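Local coordinates for protein glutathione reductase (Bartonella henselae, PDB 3O0H) that probably catalyses the NADPH-dependent reduction of glutathione disulfide to glutathione, using a bound FAD and a redox-active disulfide, at residues B[227-241]-B[365-378]. Residues are numbered along the deposited sequence; the frame is centred on the assembly and turned at random.
Sequences LRNFDYDLRQLLNDA and VFSQPEIGTVGLSE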
loop_
_atom_site.group_PDB
_atom_site.type_symbol
_atom_site.label_atom_id
_atom_site.label_comp_id
_atom_site.label_asym_id
_atom_site.label_seq_id
_atom_site.Cartn_x
_atom_site.Cartn_y
_atom_site.Cartn_z
ATOM N N LEU B 227 -9.943 -20.849 -5.270
ATOM C CA LEU B 227 -8.505 -20.547 -5.391
ATOM C C LEU B 227 -7.560 -21.685 -4.996
ATOM O O LEU B 227 -6.682 -21.574 -4.117
ATOM C CB LEU B 227 -8.196 -19.255 -4.620
ATOM C CG LEU B 227 -8.932 -18.008 -5.089
ATOM C CD1 LEU B 227 -8.586 -16.810 -4.237
ATOM C CD2 LEU B 227 -8.588 -17.730 -6.532
ATOM N N ARG B 228 -7.719 -22.818 -5.688
ATOM C CA ARG B 228 -6.794 -23.930 -5.598
ATOM C C ARG B 228 -5.377 -23.373 -5.833
ATOM O O ARG B 228 -5.219 -22.487 -6.641
ATOM C CB ARG B 228 -7.101 -24.909 -6.740
ATOM C CG ARG B 228 -7.287 -26.336 -6.353
ATOM C CD ARG B 228 -7.445 -27.209 -7.602
ATOM N NE ARG B 228 -8.715 -27.011 -8.331
ATOM C CZ ARG B 228 -9.788 -27.824 -8.273
ATOM N NH1 ARG B 228 -9.817 -28.890 -7.473
ATOM N NH2 ARG B 228 -10.860 -27.568 -9.030
ATOM N N ASN B 229 -4.390 -23.872 -5.115
ATOM C CA ASN B 229 -2.957 -23.471 -5.262
ATOM C C ASN B 229 -2.528 -22.149 -4.574
ATOM O O ASN B 229 -1.328 -21.782 -4.603
ATOM C CB ASN B 229 -2.512 -23.444 -6.741
ATOM C CG ASN B 229 -2.697 -24.789 -7.420
ATOM O OD1 ASN B 229 -3.326 -24.880 -8.464
ATOM N ND2 ASN B 229 -2.167 -25.826 -6.817
ATOM N N PHE B 230 -3.473 -21.462 -3.947
ATOM C CA PHE B 230 -3.139 -20.352 -3.045
ATOM C C PHE B 230 -3.042 -20.880 -1.617
ATOM O O PHE B 230 -3.588 -21.944 -1.301
ATOM C CB PHE B 230 -4.214 -19.277 -3.102
ATOM C CG PHE B 230 -4.203 -18.475 -4.342
ATOM C CD1 PHE B 230 -4.630 -19.032 -5.538
ATOM C CD2 PHE B 230 -3.714 -17.175 -4.354
ATOM C CE1 PHE B 230 -4.603 -18.317 -6.684
ATOM C CE2 PHE B 230 -3.709 -16.440 -5.531
ATOM C CZ PHE B 230 -4.168 -17.018 -6.692
ATOM N N ASP B 231 -2.328 -20.166 -0.751
ATOM C CA ASP B 231 -2.260 -20.533 0.656
ATOM C C ASP B 231 -3.687 -20.733 1.240
ATOM O O ASP B 231 -4.590 -19.979 0.948
ATOM C CB ASP B 231 -1.451 -19.465 1.409
ATOM C CG ASP B 231 -1.335 -19.736 2.912
ATOM O OD1 ASP B 231 -2.334 -19.456 3.600
ATOM O OD2 ASP B 231 -0.270 -20.189 3.361
ATOM N N TYR B 232 -3.861 -21.776 2.045
ATOM C CA TYR B 232 -5.206 -22.155 2.551
ATOM C C TYR B 232 -5.890 -21.001 3.288
ATOM O O TYR B 232 -7.082 -20.779 3.113
ATOM C CB TYR B 232 -5.153 -23.394 3.441
ATOM C CG TYR B 232 -6.436 -23.578 4.266
ATOM C CD1 TYR B 232 -7.557 -24.198 3.742
ATOM C CD2 TYR B 232 -6.507 -23.093 5.579
ATOM C CE1 TYR B 232 -8.728 -24.347 4.497
ATOM C CE2 TYR B 232 -7.665 -23.262 6.364
ATOM C CZ TYR B 232 -8.785 -23.868 5.816
ATOM O OH TYR B 232 -9.932 -24.004 6.629
ATOM N N ASP B 233 -5.154 -20.238 4.102
ATOM C CA ASP B 233 -5.791 -19.110 4.820
ATOM C C ASP B 233 -6.400 -18.121 3.819
ATOM O O ASP B 233 -7.494 -17.597 4.034
ATOM C CB ASP B 233 -4.802 -18.367 5.709
ATOM C CG ASP B 233 -4.573 -19.030 7.035
ATOM O OD1 ASP B 233 -5.538 -19.507 7.658
ATOM O OD2 ASP B 233 -3.428 -19.010 7.498
ATOM N N LEU B 234 -5.701 -17.816 2.720
ATOM C CA LEU B 234 -6.285 -16.909 1.715
ATOM C C LEU B 234 -7.579 -17.459 1.109
ATOM O O LEU B 234 -8.546 -16.724 0.850
ATOM C CB LEU B 234 -5.294 -16.626 0.589
ATOM C CG LEU B 234 -3.942 -16.075 1.046
ATOM C CD1 LEU B 234 -2.889 -16.219 -0.122
ATOM C CD2 LEU B 234 -4.064 -14.630 1.614
ATOM N N ARG B 235 -7.586 -18.752 0.856
ATOM C CA ARG B 235 -8.746 -19.365 0.238
ATOM C C ARG B 235 -9.907 -19.303 1.219
ATOM O O ARG B 235 -11.053 -18.926 0.859
ATOM C CB ARG B 235 -8.433 -20.815 -0.101
ATOM C CG ARG B 235 -7.276 -21.002 -1.095
ATOM C CD ARG B 235 -6.961 -22.471 -1.273
ATOM N NE ARG B 235 -7.972 -23.244 -1.994
ATOM C CZ ARG B 235 -7.937 -24.582 -2.105
ATOM N NH1 ARG B 235 -6.947 -25.293 -1.593
ATOM N NH2 ARG B 235 -8.876 -25.222 -2.774
ATOM N N GLN B 236 -9.617 -19.677 2.464
ATOM C CA GLN B 236 -10.688 -19.831 3.436
ATOM C C GLN B 236 -11.233 -18.477 3.821
ATOM O O GLN B 236 -12.449 -18.299 3.847
ATOM C CB GLN B 236 -10.229 -20.606 4.659
ATOM C CG GLN B 236 -11.374 -20.889 5.665
ATOM C CD GLN B 236 -12.294 -21.954 5.125
ATOM O OE1 GLN B 236 -11.869 -23.096 4.955
ATOM N NE2 GLN B 236 -13.554 -21.576 4.784
ATOM N N LEU B 237 -10.350 -17.517 4.109
ATOM C CA LEU B 237 -10.831 -16.188 4.531
ATOM C C LEU B 237 -11.651 -15.521 3.443
ATOM O O LEU B 237 -12.675 -14.848 3.745
ATOM C CB LEU B 237 -9.682 -15.274 4.957
ATOM C CG LEU B 237 -8.930 -15.636 6.235
ATOM C CD1 LEU B 237 -7.560 -14.867 6.325
ATOM C CD2 LEU B 237 -9.789 -15.322 7.417
ATOM N N LEU B 238 -11.218 -15.658 2.181
ATOM C CA LEU B 238 -11.987 -15.063 1.084
ATOM C C LEU B 238 -13.363 -15.739 0.960
ATOM O O LEU B 238 -14.407 -15.063 0.904
ATOM C CB LEU B 238 -11.244 -15.117 -0.259
ATOM C CG LEU B 238 -12.022 -14.560 -1.448
ATOM C CD1 LEU B 238 -12.441 -13.099 -1.216
ATOM C CD2 LEU B 238 -11.167 -14.684 -2.783
ATOM N N ASN B 239 -13.356 -17.067 0.963
ATOM C CA ASN B 239 -14.611 -17.822 0.850
ATOM C C ASN B 239 -15.589 -17.317 1.890
ATOM O O ASN B 239 -16.733 -17.038 1.588
ATOM C CB ASN B 239 -14.381 -19.311 1.094
ATOM C CG ASN B 239 -15.688 -20.084 1.167
ATOM O OD1 ASN B 239 -16.247 -20.460 0.136
ATOM N ND2 ASN B 239 -16.183 -20.295 2.380
ATOM N N ASP B 240 -15.118 -17.212 3.134
ATOM C CA ASP B 240 -15.991 -16.907 4.230
ATOM C C ASP B 240 -16.522 -15.451 4.143
ATOM O O ASP B 240 -17.675 -15.169 4.492
ATOM C CB ASP B 240 -15.298 -17.165 5.547
ATOM C CG ASP B 240 -14.946 -18.629 5.768
ATOM O OD1 ASP B 240 -15.377 -19.544 5.043
ATOM O OD2 ASP B 240 -14.230 -18.853 6.752
ATOM N N ALA B 241 -15.695 -14.523 3.681
ATOM C CA ALA B 241 -16.151 -13.136 3.521
ATOM C C ALA B 241 -17.193 -13.018 2.393
ATOM O O ALA B 241 -18.124 -12.172 2.452
ATOM C CB ALA B 241 -14.950 -12.221 3.240
ATOM N N VAL B 365 -4.863 -11.046 -6.369
ATOM C CA VAL B 365 -6.222 -11.293 -6.849
ATOM C C VAL B 365 -7.072 -10.124 -6.401
ATOM O O VAL B 365 -7.071 -9.831 -5.210
ATOM C CB VAL B 365 -6.801 -12.586 -6.250
ATOM C CG1 VAL B 365 -8.182 -12.878 -6.841
ATOM C CG2 VAL B 365 -5.815 -13.773 -6.461
ATOM N N PHE B 366 -7.734 -9.429 -7.337
ATOM C CA PHE B 366 -8.582 -8.300 -6.997
ATOM C C PHE B 366 -9.994 -8.746 -6.689
ATOM O O PHE B 366 -11.005 -8.247 -7.222
ATOM C CB PHE B 366 -8.481 -7.207 -8.049
ATOM C CG PHE B 366 -7.120 -6.574 -8.034
ATOM C CD1 PHE B 366 -6.129 -6.996 -8.904
ATOM C CD2 PHE B 366 -6.802 -5.644 -7.038
ATOM C CE1 PHE B 366 -4.840 -6.430 -8.848
ATOM C CE2 PHE B 366 -5.514 -5.083 -6.968
ATOM C CZ PHE B 366 -4.554 -5.474 -7.876
ATOM N N SER B 367 -10.014 -9.713 -5.801
ATOM C CA SER B 367 -11.201 -10.098 -5.087
ATOM C C SER B 367 -11.511 -9.017 -4.037
ATOM O O SER B 367 -10.758 -8.029 -3.865
ATOM C CB SER B 367 -10.962 -11.478 -4.432
ATOM O OG SER B 367 -9.724 -11.511 -3.760
ATOM N N GLN B 368 -12.623 -9.191 -3.344
ATOM C CA GLN B 368 -12.980 -8.335 -2.223
ATOM C C GLN B 368 -13.418 -9.234 -1.070
ATOM O O GLN B 368 -14.473 -9.819 -1.135
ATOM C CB GLN B 368 -14.077 -7.354 -2.593
ATOM C CG GLN B 368 -13.684 -6.496 -3.850
ATOM C CD GLN B 368 -14.840 -5.695 -4.430
ATOM O OE1 GLN B 368 -15.228 -5.847 -5.612
ATOM N NE2 GLN B 368 -15.400 -4.868 -3.620
ATOM N N PRO B 369 -12.578 -9.379 -0.055
ATOM C CA PRO B 369 -11.256 -8.769 0.127
ATOM C C PRO B 369 -10.187 -9.211 -0.885
ATOM O O PRO B 369 -10.269 -10.309 -1.429
ATOM C CB PRO B 369 -10.844 -9.202 1.551
ATOM C CG PRO B 369 -11.788 -10.313 1.917
ATOM C CD PRO B 369 -13.005 -10.194 1.105
ATOM N N GLU B 370 -9.261 -8.280 -1.132
ATOM C CA GLU B 370 -8.136 -8.424 -2.010
ATOM C C GLU B 370 -7.100 -9.363 -1.408
ATOM O O GLU B 370 -6.980 -9.503 -0.177
ATOM C CB GLU B 370 -7.463 -7.056 -2.248
ATOM C CG GLU B 370 -8.324 -5.995 -2.863
ATOM C CD GLU B 370 -7.721 -4.606 -2.634
ATOM O OE1 GLU B 370 -6.776 -4.268 -3.394
ATOM O OE2 GLU B 370 -8.190 -3.909 -1.689
ATOM N N ILE B 371 -6.354 -10.003 -2.303
ATOM C CA ILE B 371 -5.311 -10.941 -1.943
ATOM C C ILE B 371 -3.982 -10.533 -2.620
ATOM O O ILE B 371 -3.971 -10.094 -3.787
ATOM C CB ILE B 371 -5.690 -12.363 -2.410
ATOM C CG1 ILE B 371 -6.719 -12.971 -1.472
ATOM C CG2 ILE B 371 -4.460 -13.309 -2.467
ATOM C CD1 ILE B 371 -7.390 -14.274 -2.069
ATOM N N GLY B 372 -2.904 -10.691 -1.871
ATOM C CA GLY B 372 -1.541 -10.646 -2.374
ATOM C C GLY B 372 -0.744 -11.808 -1.816
ATOM O O GLY B 372 -0.880 -12.201 -0.626
ATOM N N THR B 373 0.121 -12.384 -2.654
ATOM C CA THR B 373 0.871 -13.566 -2.241
ATOM C C THR B 373 2.203 -13.675 -3.012
ATOM O O THR B 373 2.278 -13.338 -4.194
ATOM C CB THR B 373 0.026 -14.845 -2.431
ATOM O OG1 THR B 373 0.709 -15.997 -1.877
ATOM C CG2 THR B 373 -0.328 -15.054 -3.918
ATOM N N VAL B 374 3.226 -14.084 -2.310
ATOM C CA VAL B 374 4.558 -14.323 -2.898
ATOM C C VAL B 374 5.209 -15.470 -2.183
ATOM O O VAL B 374 5.101 -15.604 -0.977
ATOM C CB VAL B 374 5.448 -13.013 -2.852
ATOM C CG1 VAL B 374 5.552 -12.439 -1.477
ATOM C CG2 VAL B 374 6.825 -13.221 -3.456
ATOM N N GLY B 375 5.892 -16.312 -2.931
ATOM C CA GLY B 375 6.596 -17.451 -2.342
ATOM C C GLY B 375 5.675 -18.550 -1.854
ATOM O O GLY B 375 4.555 -18.690 -2.331
ATOM N N LEU B 376 6.164 -19.325 -0.901
ATOM C CA LEU B 376 5.528 -20.580 -0.540
ATOM C C LEU B 376 4.369 -20.421 0.429
ATOM O O LEU B 376 4.491 -19.764 1.470
ATOM C CB LEU B 376 6.531 -21.510 0.088
ATOM C CG LEU B 376 7.705 -21.941 -0.809
ATOM C CD1 LEU B 376 8.653 -22.731 0.016
ATOM C CD2 LEU B 376 7.230 -22.726 -2.091
ATOM N N SER B 377 3.261 -21.071 0.084
ATOM C CA SER B 377 2.184 -21.327 1.068
ATOM C C SER B 377 2.707 -22.047 2.291
ATOM O O SER B 377 3.735 -22.744 2.281
ATOM C CB SER B 377 1.082 -22.178 0.438
ATOM O OG SER B 377 1.583 -23.500 0.198
ATOM N N GLU B 378 1.982 -21.888 3.374
ATOM C CA GLU B 378 2.295 -22.573 4.586
ATOM C C GLU B 378 2.463 -24.091 4.368
ATOM O O GLU B 378 3.443 -24.709 4.822
ATOM C CB GLU B 378 1.200 -22.231 5.617
ATOM C CG GLU B 378 1.326 -22.965 6.888
ATOM C CD GLU B 378 0.515 -22.362 8.033
ATOM O OE1 GLU B 378 -0.096 -21.273 7.906
ATOM O OE2 GLU B 378 0.536 -22.989 9.086
HETATM O O HOH W 1 -0.545 -18.426 -2.119
#
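The ring of Phe230 meets the strand obliquely, its CE2 3.5 Å from Val365 CG2, while the side chain of Thr373 crosses that of Phe230 at about a right angle and also brings its CG2 obliquely to the ring. Branched side chains suit this place, since each can bring a methyl to the ring. The carboxylate of Asp231 is a second flat group. With CG anti to the backbone N (chi1 179°), it works at two helix starts: OD1 takes the capping bond from Asp233 N at its own N-cap, on the anti side and tilted out of the plane, whereas OD2 accepts Glu378 N at 2.8 Å, almost straight (178°) and nearly in line with its C-O bond. A water accepts from Asp231 N and hydrogen-bonds Thr373 OG1, which His426 also engages.

Ile371 fills the middle. Its long branch lets CD1 meet Leu227 CD1 tip to tip at 3.5 Å and reach Leu238 CD2 at 3.9 Å, while CG2 faces Leu234 CD1. Leu238 packs its two methyls on the loop leading into the strand, with CD2 against Ser367 CB (3.6 Å) and CD1 against Pro369 O. The small Ala241 lets Pro369, which follows a cis peptide bond, bring its CD within 3.5 Å of Ala241 CB. Asp233 OD2 and Glu378 OE1, 4.0 Å apart, both form salt bridges with Lys412, which also meets Asp231 OD1, and Arg392 adds a second to Asp233; these positive charges probably offset the like charges.

Helix 232-245 lies between strands 216-220 and 248-250 of the probable NADPH-binding, Rossmann-like domain; its 232-241 part runs antiparallel (174°) to strand 371-375 of the interface domain's sheet. Leu428 of strand 422-428 packs on Leu234 and Pro369, and helix 201-212 touches Val365.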